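Local coordinates for Ps01740 (Pseudomonas sp. UW4, PDB 5UIF), which is a homologue of cis-3-chloroacrylic acid dehalogenase in the tautomerase superfamily, probably with hydrolytic dehalogenase activity, at residues A[62-76]-A[97-109]. Sequence-based numbering, arbitrary orientation.
Sequences IIRGQIRAGRPQATR and AVVVAVVDIPASW
Ile-67 meets Val-102 on the helix-covered face of two parallel strands, 62-68 and 98-105, its CD1 lying 3.7 Å from Val-102 CG1, on which its CG2 also rests. The isoleucine's chi1 of 72° sets CG1 between the backbone N and the carbonyl carbon, close to Val-103 O and Asp-104 OD1. Beta-branched valine and isoleucine suit extended strands; Gly-65, paired with Val-102, leaves this face to its larger neighbours. On the other face Gln-66 and Val-103 run side by side, CG to CG2 at 3.7 Å; at the strand's end Ile-105, turning off the face, lays CG1 against Gln-66 CB. Regular backbone hydrogen bonds join the strands from Ile-63 N to Val-99 O through Ile-105 N to Ile-67 O; beyond them Ala-69 N reaches Ile-105 O at 3.0 Å, from above the carbonyl plane.

Arg-76 forms the polar edge, long enough to reach down from its helix. Within a salt bridge, NH1 donates a nearly straight hydrogen bond to Asp-104 OD2 (2.6 Å, 176°) from above the carboxylate plane, the planar groups turned 57° apart. NH2 bonds Val-102 O at 2.9 Å and, weakly, Asp-104 OD1. Gln-73 OE1 takes the NE hydrogen; together these partners hold the guanidinium's rotation.

Trp-109 of a second subunit adds a cation-pi contact to Arg-76. In this beta-alpha-beta unit of a tautomerase fold, helix 73-91 covers Val-100 and Val-102 through Leu-80, strand 2-8 flanks 61-68, and Val-100 and Ala-101 pair antiparallel with a second-subunit strand, continuing the sheet across that interface.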
ATOM      1  N   ILE A  62      -0.960 -11.026  -3.839  1.00 48.14           N
ATOM      2  CA  ILE A  62      -1.188 -10.346  -2.570  1.00 47.38           C
ATOM      3  C   ILE A  62      -2.497  -9.565  -2.578  1.00 46.07           C
ATOM      4  O   ILE A  62      -2.672  -8.628  -3.358  1.00 47.52           O
ATOM      5  CB  ILE A  62      -0.030  -9.384  -2.224  1.00 49.25           C
ATOM      6  CG1 ILE A  62       1.258 -10.165  -1.947  1.00 52.10           C
ATOM      7  CG2 ILE A  62      -0.388  -8.534  -1.016  1.00 48.09           C
ATOM      8  CD1 ILE A  62       2.095 -10.456  -3.179  1.00 55.07           C
ATOM      9  N   ILE A  63      -3.415  -9.965  -1.705  1.00 43.96           N
ATOM     10  CA  ILE A  63      -4.680  -9.260  -1.546  1.00 43.32           C
ATOM     11  C   ILE A  63      -4.776  -8.669  -0.146  1.00 44.36           C
ATOM     12  O   ILE A  63      -4.872  -9.399   0.839  1.00 44.21           O
ATOM     13  CB  ILE A  63      -5.886 -10.184  -1.795  1.00 41.11           C
ATOM     14  CG1 ILE A  63      -5.827 -10.774  -3.205  1.00 41.67           C
ATOM     15  CG2 ILE A  63      -7.188  -9.425  -1.582  1.00 39.65           C
ATOM     16  CD1 ILE A  63      -6.946 -11.746  -3.507  1.00 41.10           C
ATOM     17  N   ARG A  64      -4.742  -7.344  -0.062  1.00 46.05           N
ATOM     18  CA  ARG A  64      -4.806  -6.664   1.226  1.00 47.13           C
ATOM     19  C   ARG A  64      -6.102  -5.874   1.372  1.00 47.29           C
ATOM     20  O   ARG A  64      -6.535  -5.194   0.441  1.00 47.99           O
ATOM     21  CB  ARG A  64      -3.600  -5.741   1.403  1.00 49.76           C
ATOM     22  CG  ARG A  64      -2.277  -6.479   1.521  1.00 51.07           C
ATOM     23  CD  ARG A  64      -1.121  -5.517   1.723  1.00 54.41           C
ATOM     24  NE  ARG A  64      -0.902  -4.671   0.555  1.00 56.54           N
ATOM     25  CZ  ARG A  64       0.024  -3.721   0.485  1.00 59.49           C
ATOM     26  NH1 ARG A  64       0.823  -3.496   1.519  1.00 61.01           N
ATOM     27  NH2 ARG A  64       0.155  -2.999  -0.618  1.00 61.39           N
ATOM     28  N   GLY A  65      -6.714  -5.970   2.547  1.00 46.80           N
ATOM     29  CA  GLY A  65      -7.969  -5.291   2.808  1.00 47.18           C
ATOM     30  C   GLY A  65      -7.945  -4.471   4.082  1.00 48.61           C
ATOM     31  O   GLY A  65      -7.574  -4.967   5.145  1.00 48.56           O
ATOM     32  N   GLN A  66      -8.339  -3.208   3.973  1.00 50.78           N
ATOM     33  CA  GLN A  66      -8.421  -2.326   5.131  1.00 53.00           C
ATOM     34  C   GLN A  66      -9.878  -2.101   5.521  1.00 54.27           C
ATOM     35  O   GLN A  66     -10.613  -1.403   4.824  1.00 56.02           O
ATOM     36  CB  GLN A  66      -7.731  -0.992   4.843  1.00 55.69           C
ATOM     37  CG  GLN A  66      -6.219  -1.092   4.705  1.00 56.54           C
ATOM     38  CD  GLN A  66      -5.563   0.250   4.448  1.00 60.94           C
ATOM     39  OE1 GLN A  66      -5.923   0.961   3.510  1.00 63.06           O
ATOM     40  NE2 GLN A  66      -4.595   0.605   5.285  1.00 62.70           N
ATOM     41  N   ILE A  67     -10.288  -2.697   6.637  1.00 53.85           N
ATOM     42  CA  ILE A  67     -11.679  -2.623   7.072  1.00 54.85           C
ATOM     43  C   ILE A  67     -11.841  -1.832   8.363  1.00 58.10           C
ATOM     44  O   ILE A  67     -10.862  -1.462   9.014  1.00 58.65           O
ATOM     45  CB  ILE A  67     -12.278  -4.026   7.287  1.00 52.14           C
ATOM     46  CG1 ILE A  67     -11.691  -4.670   8.545  1.00 51.17           C
ATOM     47  CG2 ILE A  67     -12.045  -4.898   6.062  1.00 49.68           C
ATOM     48  CD1 ILE A  67     -12.367  -5.963   8.942  1.00 49.91           C
ATOM     49  N   ARG A  68     -13.095  -1.584   8.727  1.00 61.00           N
ATOM     50  CA  ARG A  68     -13.416  -0.876   9.956  1.00 64.82           C
ATOM     51  C   ARG A  68     -13.093  -1.731  11.174  1.00 63.83           C
ATOM     52  O   ARG A  68     -13.410  -2.920  11.211  1.00 62.00           O
ATOM     53  CB  ARG A  68     -14.895  -0.482   9.975  1.00 68.23           C
ATOM     54  CG  ARG A  68     -15.198   0.803  10.738  1.00 73.71           C
ATOM     55  CD  ARG A  68     -16.661   0.879  11.149  1.00 77.67           C
ATOM     56  NE  ARG A  68     -16.851   0.482  12.540  1.00 79.77           N
ATOM     57  CZ  ARG A  68     -18.028   0.462  13.154  1.00 83.60           C
ATOM     58  NH1 ARG A  68     -19.123   0.812  12.495  1.00 86.16           N
ATOM     59  NH2 ARG A  68     -18.111   0.087  14.425  1.00 84.98           N
ATOM     60  N   ALA A  69     -12.461  -1.121  12.172  1.00 65.67           N
ATOM     61  CA  ALA A  69     -12.144  -1.819  13.411  1.00 65.65           C
ATOM     62  C   ALA A  69     -13.391  -1.946  14.277  1.00 67.53           C
ATOM     63  O   ALA A  69     -14.333  -1.167  14.139  1.00 70.08           O
ATOM     64  CB  ALA A  69     -11.040  -1.096  14.167  1.00 67.53           C
ATOM     65  N   GLY A  70     -13.395  -2.932  15.168  1.00 66.84           N
ATOM     66  CA  GLY A  70     -14.513  -3.131  16.073  1.00 69.17           C
ATOM     67  C   GLY A  70     -15.262  -4.430  15.842  1.00 67.81           C
ATOM     68  O   GLY A  70     -16.234  -4.727  16.539  1.00 70.16           O
ATOM     69  N   ARG A  71     -14.812  -5.207  14.863  1.00 64.47           N
ATOM     70  CA  ARG A  71     -15.435  -6.490  14.560  1.00 63.10           C
ATOM     71  C   ARG A  71     -14.582  -7.645  15.081  1.00 61.67           C
ATOM     72  O   ARG A  71     -13.355  -7.605  14.985  1.00 60.27           O
ATOM     73  CB  ARG A  71     -15.665  -6.630  13.053  1.00 61.36           C
ATOM     74  CG  ARG A  71     -16.652  -5.619  12.485  1.00 63.56           C
ATOM     75  CD  ARG A  71     -18.052  -5.834  13.042  1.00 66.48           C
ATOM     76  NE  ARG A  71     -18.646  -7.079  12.563  1.00 65.66           N
ATOM     77  CZ  ARG A  71     -19.823  -7.550  12.965  1.00 68.15           C
ATOM     78  NH1 ARG A  71     -20.537  -6.882  13.859  1.00 71.61           N
ATOM     79  NH2 ARG A  71     -20.285  -8.691  12.472  1.00 67.34           N
ATOM     80  N   PRO A  72     -15.235  -8.679  15.640  1.00 62.47           N
ATOM     81  CA  PRO A  72     -14.573  -9.837  16.254  1.00 62.21           C
ATOM     82  C   PRO A  72     -13.607 -10.559  15.316  1.00 59.12           C
ATOM     83  O   PRO A  72     -13.682 -10.394  14.098  1.00 56.72           O
ATOM     84  CB  PRO A  72     -15.744 -10.752  16.626  1.00 64.09           C
ATOM     85  CG  PRO A  72     -16.901  -9.833  16.783  1.00 66.11           C
ATOM     86  CD  PRO A  72     -16.702  -8.768  15.748  1.00 64.39           C
ATOM     87  N   GLN A  73     -12.711 -11.357  15.891  1.00 59.80           N
ATOM     88  CA  GLN A  73     -11.703 -12.076  15.119  1.00 58.05           C
ATOM     89  C   GLN A  73     -12.327 -13.113  14.191  1.00 56.99           C
ATOM     90  O   GLN A  73     -11.842 -13.334  13.079  1.00 55.50           O
ATOM     91  CB  GLN A  73     -10.696 -12.747  16.057  1.00 59.80           C
ATOM     92  CG  GLN A  73      -9.675 -13.627  15.353  1.00 59.14           C
ATOM     93  CD  GLN A  73      -8.951 -12.905  14.232  1.00 57.24           C
ATOM     94  OE1 GLN A  73      -8.598 -11.731  14.357  1.00 57.39           O
ATOM     95  NE2 GLN A  73      -8.729 -13.605  13.125  1.00 55.69           N
ATOM     96  N   ALA A  74     -13.403 -13.746  14.652  1.00 58.14           N
ATOM     97  CA  ALA A  74     -14.107 -14.746  13.856  1.00 57.23           C
ATOM     98  C   ALA A  74     -14.610 -14.150  12.546  1.00 54.84           C
ATOM     99  O   ALA A  74     -14.633 -14.820  11.514  1.00 53.73           O
ATOM    100  CB  ALA A  74     -15.262 -15.337  14.649  1.00 59.76           C
ATOM    101  N   THR A  75     -15.007 -12.882  12.598  1.00 54.62           N
ATOM    102  CA  THR A  75     -15.465 -12.168  11.412  1.00 52.69           C
ATOM    103  C   THR A  75     -14.324 -11.977  10.416  1.00 49.75           C
ATOM    104  O   THR A  75     -14.487 -12.211   9.218  1.00 48.34           O
ATOM    105  CB  THR A  75     -16.059 -10.795  11.780  1.00 54.07           C
ATOM    106  OG1 THR A  75     -17.227 -10.980  12.589  1.00 57.20           O
ATOM    107  CG2 THR A  75     -16.434 -10.018  10.528  1.00 53.14           C
ATOM    108  N   ARG A  76     -13.168 -11.557  10.923  1.00 49.11           N
ATOM    109  CA  ARG A  76     -11.994 -11.331  10.087  1.00 46.73           C
ATOM    110  C   ARG A  76     -11.528 -12.617   9.415  1.00 46.60           C
ATOM    111  O   ARG A  76     -11.284 -12.645   8.209  1.00 46.36           O
ATOM    112  CB  ARG A  76     -10.853 -10.742  10.915  1.00 46.39           C
ATOM    113  CG  ARG A  76      -9.622 -10.378  10.104  1.00 44.65           C
ATOM    114  CD  ARG A  76      -8.421 -10.167  11.007  1.00 45.42           C
ATOM    115  NE  ARG A  76      -8.790  -9.506  12.254  1.00 47.27           N
ATOM    116  CZ  ARG A  76      -8.875  -8.189  12.410  1.00 47.69           C
ATOM    117  NH1 ARG A  76      -9.219  -7.681  13.585  1.00 49.70           N
ATOM    118  NH2 ARG A  76      -8.617  -7.381  11.390  1.00 46.55           N
ATOM    119  N   ALA A  97       1.398 -19.519  -2.781  1.00 49.17           N
ATOM    120  CA  ALA A  97       1.725 -18.346  -3.583  1.00 48.35           C
ATOM    121  C   ALA A  97       0.596 -17.321  -3.532  1.00 45.78           C
ATOM    122  O   ALA A  97       0.487 -16.457  -4.402  1.00 44.68           O
ATOM    123  CB  ALA A  97       2.016 -18.749  -5.021  1.00 49.58           C
ATOM    124  N   VAL A  98      -0.244 -17.429  -2.508  1.00 44.74           N
ATOM    125  CA  VAL A  98      -1.347 -16.496  -2.309  1.00 42.30           C
ATOM    126  C   VAL A  98      -1.361 -15.980  -0.873  1.00 42.57           C
ATOM    127  O   VAL A  98      -1.392 -16.764   0.075  1.00 44.27           O
ATOM    128  CB  VAL A  98      -2.708 -17.146  -2.629  1.00 41.66           C
ATOM    129  CG1 VAL A  98      -3.845 -16.230  -2.207  1.00 40.08           C
ATOM    130  CG2 VAL A  98      -2.806 -17.481  -4.108  1.00 41.93           C
ATOM    131  N   VAL A  99      -1.335 -14.660  -0.717  1.00 41.57           N
ATOM    132  CA  VAL A  99      -1.334 -14.048   0.608  1.00 42.14           C
ATOM    133  C   VAL A  99      -2.479 -13.051   0.757  1.00 41.39           C
ATOM    134  O   VAL A  99      -2.625 -12.134  -0.051  1.00 40.92           O
ATOM    135  CB  VAL A  99      -0.001 -13.329   0.897  1.00 42.50           C
ATOM    136  CG1 VAL A  99      -0.065 -12.602   2.232  1.00 42.71           C
ATOM    137  CG2 VAL A  99       1.154 -14.320   0.879  1.00 44.48           C
ATOM    138  N   VAL A 100      -3.293 -13.240   1.790  1.00 41.74           N
ATOM    139  CA  VAL A 100      -4.413 -12.346   2.061  1.00 40.61           C
ATOM    140  C   VAL A 100      -4.293 -11.742   3.457  1.00 41.20           C
ATOM    141  O   VAL A 100      -4.037 -12.454   4.429  1.00 42.64           O
ATOM    142  CB  VAL A 100      -5.767 -13.075   1.932  1.00 41.26           C
ATOM    143  CG1 VAL A 100      -6.919 -12.108   2.165  1.00 40.71           C
ATOM    144  CG2 VAL A 100      -5.889 -13.731   0.566  1.00 41.00           C
ATOM    145  N   ALA A 101      -4.477 -10.429   3.551  1.00 40.17           N
ATOM    146  CA  ALA A 101      -4.389  -9.732   4.830  1.00 40.41           C
ATOM    147  C   ALA A 101      -5.547  -8.755   5.019  1.00 40.17           C
ATOM    148  O   ALA A 101      -5.831  -7.936   4.145  1.00 38.78           O
ATOM    149  CB  ALA A 101      -3.059  -9.002   4.943  1.00 39.65           C
ATOM    150  N   VAL A 102      -6.214  -8.853   6.165  1.00 42.05           N
ATOM    151  CA  VAL A 102      -7.313  -7.954   6.497  1.00 42.75           C
ATOM    152  C   VAL A 102      -7.011  -7.208   7.794  1.00 44.68           C
ATOM    153  O   VAL A 102      -7.140  -7.764   8.885  1.00 47.04           O
ATOM    154  CB  VAL A 102      -8.647  -8.715   6.640  1.00 44.19           C
ATOM    155  CG1 VAL A 102      -9.770  -7.757   7.004  1.00 44.87           C
ATOM    156  CG2 VAL A 102      -8.976  -9.457   5.353  1.00 42.70           C
ATOM    157  N   VAL A 103      -6.607  -5.948   7.669  1.00 44.55           N
ATOM    158  CA  VAL A 103      -6.207  -5.161   8.831  1.00 47.47           C
ATOM    159  C   VAL A 103      -7.315  -4.226   9.313  1.00 49.66           C
ATOM    160  O   VAL A 103      -8.159  -3.784   8.532  1.00 48.21           O
ATOM    161  CB  VAL A 103      -4.945  -4.327   8.534  1.00 46.24           C
ATOM    162  CG1 VAL A 103      -3.760  -5.242   8.260  1.00 45.93           C
ATOM    163  CG2 VAL A 103      -5.188  -3.395   7.358  1.00 43.67           C
ATOM    164  N   ASP A 104      -7.305  -3.936  10.610  1.00 53.52           N
ATOM    165  CA  ASP A 104      -8.283  -3.035  11.206  1.00 56.54           C
ATOM    166  C   ASP A 104      -7.865  -1.579  11.063  1.00 58.04           C
ATOM    167  O   ASP A 104      -6.720  -1.220  11.337  1.00 59.31           O
ATOM    168  CB  ASP A 104      -8.494  -3.367  12.686  1.00 60.06           C
ATOM    169  CG  ASP A 104      -9.420  -4.546  12.893  1.00 61.43           C
ATOM    170  OD1 ASP A 104     -10.205  -4.857  11.972  1.00 59.84           O
ATOM    171  OD2 ASP A 104      -9.369  -5.160  13.980  1.00 64.41           O
ATOM    172  N   ILE A 105      -8.802  -0.747  10.626  1.00 58.71           N
ATOM    173  CA  ILE A 105      -8.589   0.690  10.568  1.00 59.67           C
ATOM    174  C   ILE A 105      -9.609   1.387  11.458  1.00 63.44           C
ATOM    175  O   ILE A 105     -10.813   1.201  11.282  1.00 64.49           O
ATOM    176  CB  ILE A 105      -8.708   1.235   9.132  1.00 57.70           C
ATOM    177  CG1 ILE A 105      -7.720   0.524   8.205  1.00 55.83           C
ATOM    178  CG2 ILE A 105      -8.479   2.739   9.111  1.00 58.24           C
ATOM    179  CD1 ILE A 105      -6.271   0.736   8.580  1.00 56.46           C
ATOM    180  N   PRO A 106      -9.128   2.175  12.433  1.00 65.72           N
ATOM    181  CA  PRO A 106     -10.021   2.950  13.300  1.00 69.21           C
ATOM    182  C   PRO A 106     -10.947   3.847  12.485  1.00 69.16           C
ATOM    183  O   PRO A 106     -10.508   4.450  11.504  1.00 67.07           O
ATOM    184  CB  PRO A 106      -9.052   3.774  14.152  1.00 70.63           C
ATOM    185  CG  PRO A 106      -7.807   2.953  14.184  1.00 69.00           C
ATOM    186  CD  PRO A 106      -7.716   2.321  12.825  1.00 65.21           C
ATOM    187  N   ALA A 107     -12.212   3.917  12.885  1.00 71.89           N
ATOM    188  CA  ALA A 107     -13.236   4.619  12.116  1.00 72.37           C
ATOM    189  C   ALA A 107     -12.921   6.099  11.926  1.00 72.83           C
ATOM    190  O   ALA A 107     -13.358   6.713  10.952  1.00 72.42           O
ATOM    191  CB  ALA A 107     -14.593   4.453  12.784  1.00 76.50           C
ATOM    192  N   SER A 108     -12.159   6.669  12.853  1.00 74.06           N
ATOM    193  CA  SER A 108     -11.841   8.092  12.809  1.00 75.20           C
ATOM    194  C   SER A 108     -10.541   8.373  12.058  1.00 71.90           C
ATOM    195  O   SER A 108     -10.022   9.487  12.103  1.00 72.84           O
ATOM    196  CB  SER A 108     -11.752   8.659  14.227  1.00 79.35           C
ATOM    197  OG  SER A 108     -10.683   8.072  14.946  1.00 78.91           O
ATOM    198  N   TRP A 109     -10.020   7.364  11.368  1.00 68.36           N
ATOM    199  CA  TRP A 109      -8.793   7.532  10.597  1.00 65.76           C
ATOM    200  C   TRP A 109      -9.095   7.719   9.114  1.00 63.87           C
ATOM    201  O   TRP A 109      -8.221   8.102   8.337  1.00 62.53           O
ATOM    202  CB  TRP A 109      -7.857   6.336  10.789  1.00 63.99           C
ATOM    203  CG  TRP A 109      -7.258   6.235  12.163  1.00 66.65           C
ATOM    204  CD1 TRP A 109      -7.731   6.804  13.311  1.00 70.43           C
ATOM    205  CD2 TRP A 109      -6.063   5.532  12.526  1.00 66.10           C
ATOM    206  NE1 TRP A 109      -6.911   6.488  14.367  1.00 72.20           N
ATOM    207  CE2 TRP A 109      -5.879   5.714  13.912  1.00 69.51           C
ATOM    208  CE3 TRP A 109      -5.137   4.766  11.816  1.00 63.45           C
ATOM    209  CZ2 TRP A 109      -4.803   5.153  14.600  1.00 70.22           C
ATOM    210  CZ3 TRP A 109      -4.068   4.213  12.500  1.00 64.18           C
ATOM    211  CH2 TRP A 109      -3.912   4.409  13.878  1.00 67.55           C
TER